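PDB 5X5H: cystathionine beta-lyases/cystathionine gamma-synthases from Corynebacterium glutamicum, which probably catalyses the pyridoxal-phosphate-dependent conversion of O-succinyl-L-homoserine and L-cysteine to L,L-cystathionine and succinate in methionine biosynthesis. Local coordinates for residues 88-91 and 92-96; 108-111 and 112-116. All coordinates share one frame; numbering follows the deposited sequence.

Interaction 1: residues 88-91 and 92-96; sequences ILFR and IILKP
Ile88, Leu89 and Phe90 each touch the residue four places on, Ile92, Ile93 and Leu94, at the C-terminal end of helix 82-93 of the PLP-binding domain, where a lysine side chain folds back onto carbonyls. Three i to i+4 backbone bonds run through the turn: Ile92 N to Ile88 O, Ile93 N to Leu89 O, and Leu94 N to Phe90 O at 2.9 Å. Leu94 is the first residue to leave helical geometry, yet its N-H still completes the last of these bonds.

The apolar contacts follow the same spacing. Ile88 CG2 meets Ile92 CD1 at 3.8 Å, the two side chains crossing at a slant, whereas Leu89 and Ile93 lie alongside each other and touch through their CD1 atoms at 4.0 Å. Leu94 brings CD1 to within 4.0 Å of Phe90 CB. A chi1 of -74° sets CG of Phe90 beside the backbone N, and the ring meets Trp148 and Phe118 edge-to-face. Leu89 and Ile93 both pack on Val177 of strand 175-179, while Ile88 and Ile92 touch helix 222-235.

Two charged residues are held differently. The Arg91 guanidinium forms salt bridges with Asp87 of its own chain and, through NH2, with Asp87 of the second subunit; these carboxylates probably offset the close approach of Arg91 of that subunit. Lys95, bent at chi2 and chi4, folds its chain back over the helix end. Its ammonium is hydrogen-bonded to a bound glycerol, probably from the crystallisation liquor, and to two carbonyls, with NZ 3.0 Å from Arg91 O and 2.9 Å from Leu94 O, the latter approached from above the carbonyl plane, 51° out of it.

Interaction 2: residues 108-111 and 112-116; sequences GGTY and RLIDT
Tyr111 lays one face of its ring over Asp115, whose CB sits 4.0 Å from the ring centroid and 24° off the normal, a CH-pi contact one helical turn apart. Both side chains place CG anti to the backbone N and run the same way; the ring and carboxylate planes are 10° apart. Beyond the ring, Asp115 OD1 is hydrogen-bonded to Tyr125 OH. This partly exposed side contrasts with the buried one, where Ile114 CD1 comes 4.2 Å from Thr110 CG2 and Leu113 leans on Met83 and Phe90 of helix 82-93. The turn belongs to helix 108-118, the crossover of a beta-alpha-beta unit between strands 99-103 and 124-128. Four successive i to i+4 bonds carry it, from Arg112 N to Gly108 O through Asp115 N to Tyr111 O, the last at 2.8 Å. Along another partly exposed flank, Arg112 is extended as far as a bend at chi3, which returns its guanidinium beside the start of the helix. There Gly109 CA lies at the edge of that group, 3.7 Å from Arg112 NH2, and Gly234 of the second subunit packs on the same arginine.

Interactions 1 and 2 lie on neighbouring helices, 82-93 and 108-118, with centres about 14 Å apart, and meet through the Phe90 ring: CE2 of Phe90 is 3.5 Å from Ile114 CG1, and its CZ is 4.2 Å from Thr110 CG2. Both combine a buried apolar side with partly exposed residues and share i to i+4 backbone bonds. Residues 88-96 run over a helix end, where a lysine binds two carbonyls; residues 108-116 add a CH-pi contact instead. Both pack on the second subunit, and Arg91 of interaction 1 is also salt-bridged to Asp87 of that subunit. The side chain of Thr110 is about 5 Å from bound PLP, that of Phe90 about 10 Å.

Interaction 1: residues 88-91 and 92-96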
ATOM      1  N   ILE A  88      -2.815  22.442 -14.792  1.00 11.61           N
ATOM      2  CA  ILE A  88      -1.477  23.036 -14.617  1.00 11.85           C
ATOM      3  C   ILE A  88      -0.925  23.473 -15.943  1.00 12.72           C
ATOM      4  O   ILE A  88      -0.390  24.614 -16.029  1.00 13.32           O
ATOM      5  CB  ILE A  88      -0.507  22.019 -13.959  1.00 14.73           C
ATOM      6  CG1 ILE A  88      -0.888  21.720 -12.506  1.00 18.20           C
ATOM      7  CG2 ILE A  88       0.921  22.568 -14.000  1.00 16.27           C
ATOM      8  CD1 ILE A  88      -0.969  22.899 -11.578  1.00 21.76           C
ATOM      9  N   LEU A  89      -1.017  22.675 -17.010  1.00 12.57           N
ATOM     10  CA  LEU A  89      -0.455  23.086 -18.278  1.00 14.86           C
ATOM     11  C   LEU A  89      -1.196  24.309 -18.780  1.00 14.42           C
ATOM     12  O   LEU A  89      -0.581  25.296 -19.277  1.00 15.65           O
ATOM     13  CB  LEU A  89      -0.477  21.904 -19.290  1.00 19.04           C
ATOM     14  CG  LEU A  89       0.408  21.710 -20.454  1.00 21.83           C
ATOM     15  CD1 LEU A  89       1.820  22.151 -20.235  1.00 19.09           C
ATOM     16  CD2 LEU A  89       0.103  20.310 -20.947  1.00 25.70           C
ATOM     17  N   PHE A  90      -2.501  24.404 -18.628  1.00 13.65           N
ATOM     18  CA  PHE A  90      -3.295  25.539 -19.003  1.00 14.20           C
ATOM     19  C   PHE A  90      -2.761  26.793 -18.276  1.00 14.68           C
ATOM     20  O   PHE A  90      -2.667  27.911 -18.837  1.00 16.20           O
ATOM     21  CB  PHE A  90      -4.800  25.447 -18.737  1.00 15.27           C
ATOM     22  CG  PHE A  90      -5.600  24.565 -19.650  1.00 14.58           C
ATOM     23  CD1 PHE A  90      -5.114  23.941 -20.773  1.00 17.00           C
ATOM     24  CD2 PHE A  90      -6.880  24.298 -19.286  1.00 18.88           C
ATOM     25  CE1 PHE A  90      -5.947  23.095 -21.572  1.00 18.10           C
ATOM     26  CE2 PHE A  90      -7.696  23.487 -20.074  1.00 17.53           C
ATOM     27  CZ  PHE A  90      -7.211  22.940 -21.194  1.00 16.35           C
ATOM     28  N   ARG A  91      -2.500  26.687 -16.964  1.00 13.03           N
ATOM     29  CA  ARG A  91      -2.103  27.820 -16.146  1.00 14.22           C
ATOM     30  C   ARG A  91      -0.747  28.276 -16.474  1.00 15.15           C
ATOM     31  O   ARG A  91      -0.470  29.449 -16.157  1.00 17.29           O
ATOM     32  CB  ARG A  91      -2.311  27.453 -14.645  1.00 14.62           C
ATOM     33  CG  ARG A  91      -3.790  27.351 -14.366  1.00 15.82           C
ATOM     34  CD  ARG A  91      -3.964  26.570 -13.078  1.00 18.92           C
ATOM     35  NE  ARG A  91      -3.859  27.493 -11.987  1.00 19.77           N
ATOM     36  CZ  ARG A  91      -3.969  27.173 -10.708  1.00 18.72           C
ATOM     37  NH1 ARG A  91      -4.179  25.930 -10.372  1.00 19.49           N
ATOM     38  NH2 ARG A  91      -4.037  28.144  -9.828  1.00 19.21           N
ATOM     39  N   ILE A  92       0.113  27.438 -16.972  1.00 13.52           N
ATOM     40  CA  ILE A  92       1.460  27.833 -17.404  1.00 14.01           C
ATOM     41  C   ILE A  92       1.379  28.591 -18.751  1.00 16.58           C
ATOM     42  O   ILE A  92       1.968  29.642 -18.944  1.00 16.27           O
ATOM     43  CB  ILE A  92       2.361  26.628 -17.535  1.00 15.13           C
ATOM     44  CG1 ILE A  92       2.649  26.106 -16.127  1.00 15.93           C
ATOM     45  CG2 ILE A  92       3.664  26.955 -18.262  1.00 14.82           C
ATOM     46  CD1 ILE A  92       3.245  24.739 -16.139  1.00 16.36           C
ATOM     47  N   ILE A  93       0.611  28.046 -19.691  1.00 13.44           N
ATOM     48  CA  ILE A  93       0.632  28.525 -21.070  1.00 13.73           C
ATOM     49  C   ILE A  93      -0.270  29.738 -21.205  1.00 15.51           C
ATOM     50  O   ILE A  93       0.068  30.605 -22.069  1.00 16.40           O
ATOM     51  CB  ILE A  93       0.239  27.396 -22.000  1.00 13.72           C
ATOM     52  CG1 ILE A  93       1.331  26.343 -22.016  1.00 14.86           C
ATOM     53  CG2 ILE A  93       0.080  27.906 -23.478  1.00 16.08           C
ATOM     54  CD1 ILE A  93       1.056  25.095 -22.772  1.00 14.77           C
ATOM     55  N   LEU A  94      -1.343  29.832 -20.490  1.00 13.95           N
ATOM     56  CA  LEU A  94      -2.375  30.870 -20.696  1.00 14.07           C
ATOM     57  C   LEU A  94      -2.333  31.837 -19.505  1.00 15.80           C
ATOM     58  O   LEU A  94      -1.956  31.485 -18.341  1.00 16.22           O
ATOM     59  CB  LEU A  94      -3.728  30.227 -20.673  1.00 15.87           C
ATOM     60  CG  LEU A  94      -3.971  29.165 -21.751  1.00 15.81           C
ATOM     61  CD1 LEU A  94      -5.189  28.371 -21.505  1.00 16.46           C
ATOM     62  CD2 LEU A  94      -4.029  29.724 -23.172  1.00 18.57           C
ATOM     63  N   LYS A  95      -2.798  33.050 -19.784  1.00 15.80           N
ATOM     64  CA  LYS A  95      -3.180  34.090 -18.839  1.00 15.49           C
ATOM     65  C   LYS A  95      -4.425  34.797 -19.284  1.00 17.37           C
ATOM     66  O   LYS A  95      -4.834  34.569 -20.449  1.00 17.22           O
ATOM     67  CB  LYS A  95      -1.977  35.120 -18.734  1.00 16.03           C
ATOM     68  CG  LYS A  95      -0.687  34.537 -18.201  1.00 15.96           C
ATOM     69  CD  LYS A  95      -0.837  34.037 -16.748  1.00 17.72           C
ATOM     70  CE  LYS A  95       0.409  33.241 -16.283  1.00 19.53           C
ATOM     71  NZ  LYS A  95       0.657  32.017 -17.086  1.00 20.16           N
ATOM     72  N   PRO A  96      -5.054  35.614 -18.438  1.00 18.11           N
ATOM     73  CA  PRO A  96      -6.208  36.425 -18.938  1.00 18.31           C
ATOM     74  C   PRO A  96      -5.864  37.160 -20.238  1.00 17.35           C
ATOM     75  O   PRO A  96      -4.751  37.625 -20.444  1.00 19.09           O
ATOM     76  CB  PRO A  96      -6.454  37.397 -17.808  1.00 18.13           C
ATOM     77  CG  PRO A  96      -5.944  36.603 -16.552  1.00 18.39           C
ATOM     78  CD  PRO A  96      -4.714  36.021 -17.035  1.00 17.69           C
TER

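Interaction 2: residues 108-111 and 112-116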
ATOM      1  N   GLY A 108     -14.821  15.271 -22.365  1.00 20.16           N
ATOM      2  CA  GLY A 108     -15.809  16.219 -21.788  1.00 18.37           C
ATOM      3  C   GLY A 108     -15.189  16.987 -20.612  1.00 18.61           C
ATOM      4  O   GLY A 108     -15.459  18.176 -20.450  1.00 17.38           O
ATOM      5  N   GLY A 109     -14.281  16.337 -19.860  1.00 16.66           N
ATOM      6  CA  GLY A 109     -13.655  17.042 -18.775  1.00 15.51           C
ATOM      7  C   GLY A 109     -12.707  18.201 -19.205  1.00 14.86           C
ATOM      8  O   GLY A 109     -12.672  19.222 -18.569  1.00 13.47           O
ATOM      9  N   THR A 110     -11.982  18.048 -20.297  1.00 13.45           N
ATOM     10  CA  THR A 110     -11.169  19.061 -20.875  1.00 13.61           C
ATOM     11  C   THR A 110     -12.019  20.319 -21.280  1.00 13.80           C
ATOM     12  O   THR A 110     -11.709  21.473 -20.983  1.00 14.39           O
ATOM     13  CB  THR A 110     -10.319  18.592 -22.050  1.00 16.33           C
ATOM     14  OG1 THR A 110      -9.610  17.406 -21.638  1.00 17.61           O
ATOM     15  CG2 THR A 110      -9.422  19.645 -22.511  1.00 18.81           C
ATOM     16  N   TYR A 111     -13.071  19.968 -21.999  1.00 16.55           N
ATOM     17  CA  TYR A 111     -14.006  20.988 -22.420  1.00 16.75           C
ATOM     18  C   TYR A 111     -14.665  21.750 -21.240  1.00 14.54           C
ATOM     19  O   TYR A 111     -14.666  22.980 -21.250  1.00 16.50           O
ATOM     20  CB  TYR A 111     -15.166  20.321 -23.282  1.00 17.06           C
ATOM     21  CG  TYR A 111     -16.313  21.359 -23.572  1.00 19.44           C
ATOM     22  CD1 TYR A 111     -16.066  22.369 -24.440  1.00 19.19           C
ATOM     23  CD2 TYR A 111     -17.473  21.316 -22.852  1.00 22.71           C
ATOM     24  CE1 TYR A 111     -17.057  23.382 -24.630  1.00 21.39           C
ATOM     25  CE2 TYR A 111     -18.435  22.298 -23.045  1.00 22.22           C
ATOM     26  CZ  TYR A 111     -18.206  23.250 -23.942  1.00 22.08           C
ATOM     27  OH  TYR A 111     -19.229  24.274 -24.065  1.00 29.49           O
ATOM     28  N   ARG A 112     -15.081  21.042 -20.219  1.00 13.30           N
ATOM     29  CA  ARG A 112     -15.701  21.607 -19.039  1.00 13.68           C
ATOM     30  C   ARG A 112     -14.714  22.516 -18.357  1.00 15.52           C
ATOM     31  O   ARG A 112     -15.038  23.615 -17.927  1.00 15.34           O
ATOM     32  CB  ARG A 112     -16.255  20.564 -18.102  1.00 17.13           C
ATOM     33  CG  ARG A 112     -16.839  21.094 -16.782  1.00 22.28           C
ATOM     34  CD  ARG A 112     -17.415  19.976 -15.947  1.00 31.46           C
ATOM     35  NE  ARG A 112     -16.511  18.801 -16.085  1.00 42.03           N
ATOM     36  CZ  ARG A 112     -16.121  17.950 -15.132  1.00 45.29           C
ATOM     37  NH1 ARG A 112     -16.516  18.062 -13.857  1.00 58.16           N
ATOM     38  NH2 ARG A 112     -15.305  16.959 -15.460  1.00 34.70           N
ATOM     39  N   LEU A 113     -13.474  22.090 -18.263  1.00 13.98           N
ATOM     40  CA  LEU A 113     -12.487  22.965 -17.628  1.00 13.37           C
ATOM     41  C   LEU A 113     -12.308  24.260 -18.356  1.00 14.32           C
ATOM     42  O   LEU A 113     -12.274  25.316 -17.728  1.00 14.56           O
ATOM     43  CB  LEU A 113     -11.124  22.210 -17.552  1.00 15.01           C
ATOM     44  CG  LEU A 113      -9.956  22.897 -16.780  1.00 15.71           C
ATOM     45  CD1 LEU A 113     -10.283  23.222 -15.368  1.00 16.34           C
ATOM     46  CD2 LEU A 113      -8.695  22.017 -16.869  1.00 17.26           C
ATOM     47  N   ILE A 114     -12.173  24.213 -19.669  1.00 13.87           N
ATOM     48  CA  ILE A 114     -12.056  25.458 -20.451  1.00 16.32           C
ATOM     49  C   ILE A 114     -13.315  26.343 -20.317  1.00 17.02           C
ATOM     50  O   ILE A 114     -13.225  27.519 -20.027  1.00 17.31           O
ATOM     51  CB  ILE A 114     -11.800  25.115 -21.898  1.00 18.39           C
ATOM     52  CG1 ILE A 114     -10.421  24.419 -22.019  1.00 18.63           C
ATOM     53  CG2 ILE A 114     -11.947  26.439 -22.703  1.00 20.15           C
ATOM     54  CD1 ILE A 114     -10.202  23.735 -23.346  1.00 21.98           C
ATOM     55  N   ASP A 115     -14.430  25.687 -20.565  1.00 15.80           N
ATOM     56  CA  ASP A 115     -15.656  26.435 -20.797  1.00 17.79           C
ATOM     57  C   ASP A 115     -16.264  26.927 -19.481  1.00 19.06           C
ATOM     58  O   ASP A 115     -16.841  28.027 -19.484  1.00 18.46           O
ATOM     59  CB  ASP A 115     -16.658  25.602 -21.509  1.00 19.19           C
ATOM     60  CG  ASP A 115     -18.002  26.389 -21.732  1.00 21.03           C
ATOM     61  OD1 ASP A 115     -17.984  27.305 -22.561  1.00 22.11           O
ATOM     62  OD2 ASP A 115     -18.992  26.081 -21.066  1.00 20.91           O
ATOM     63  N   THR A 116     -16.200  26.181 -18.378  1.00 15.06           N
ATOM     64  CA  THR A 116     -16.717  26.642 -17.091  1.00 16.92           C
ATOM     65  C   THR A 116     -15.713  27.432 -16.306  1.00 20.62           C
ATOM     66  O   THR A 116     -16.014  28.507 -15.774  1.00 22.62           O
ATOM     67  CB  THR A 116     -17.288  25.430 -16.278  1.00 19.10           C
ATOM     68  OG1 THR A 116     -18.439  24.873 -16.920  1.00 21.96           O
ATOM     69  CG2 THR A 116     -17.674  25.884 -14.867  1.00 22.10           C
TER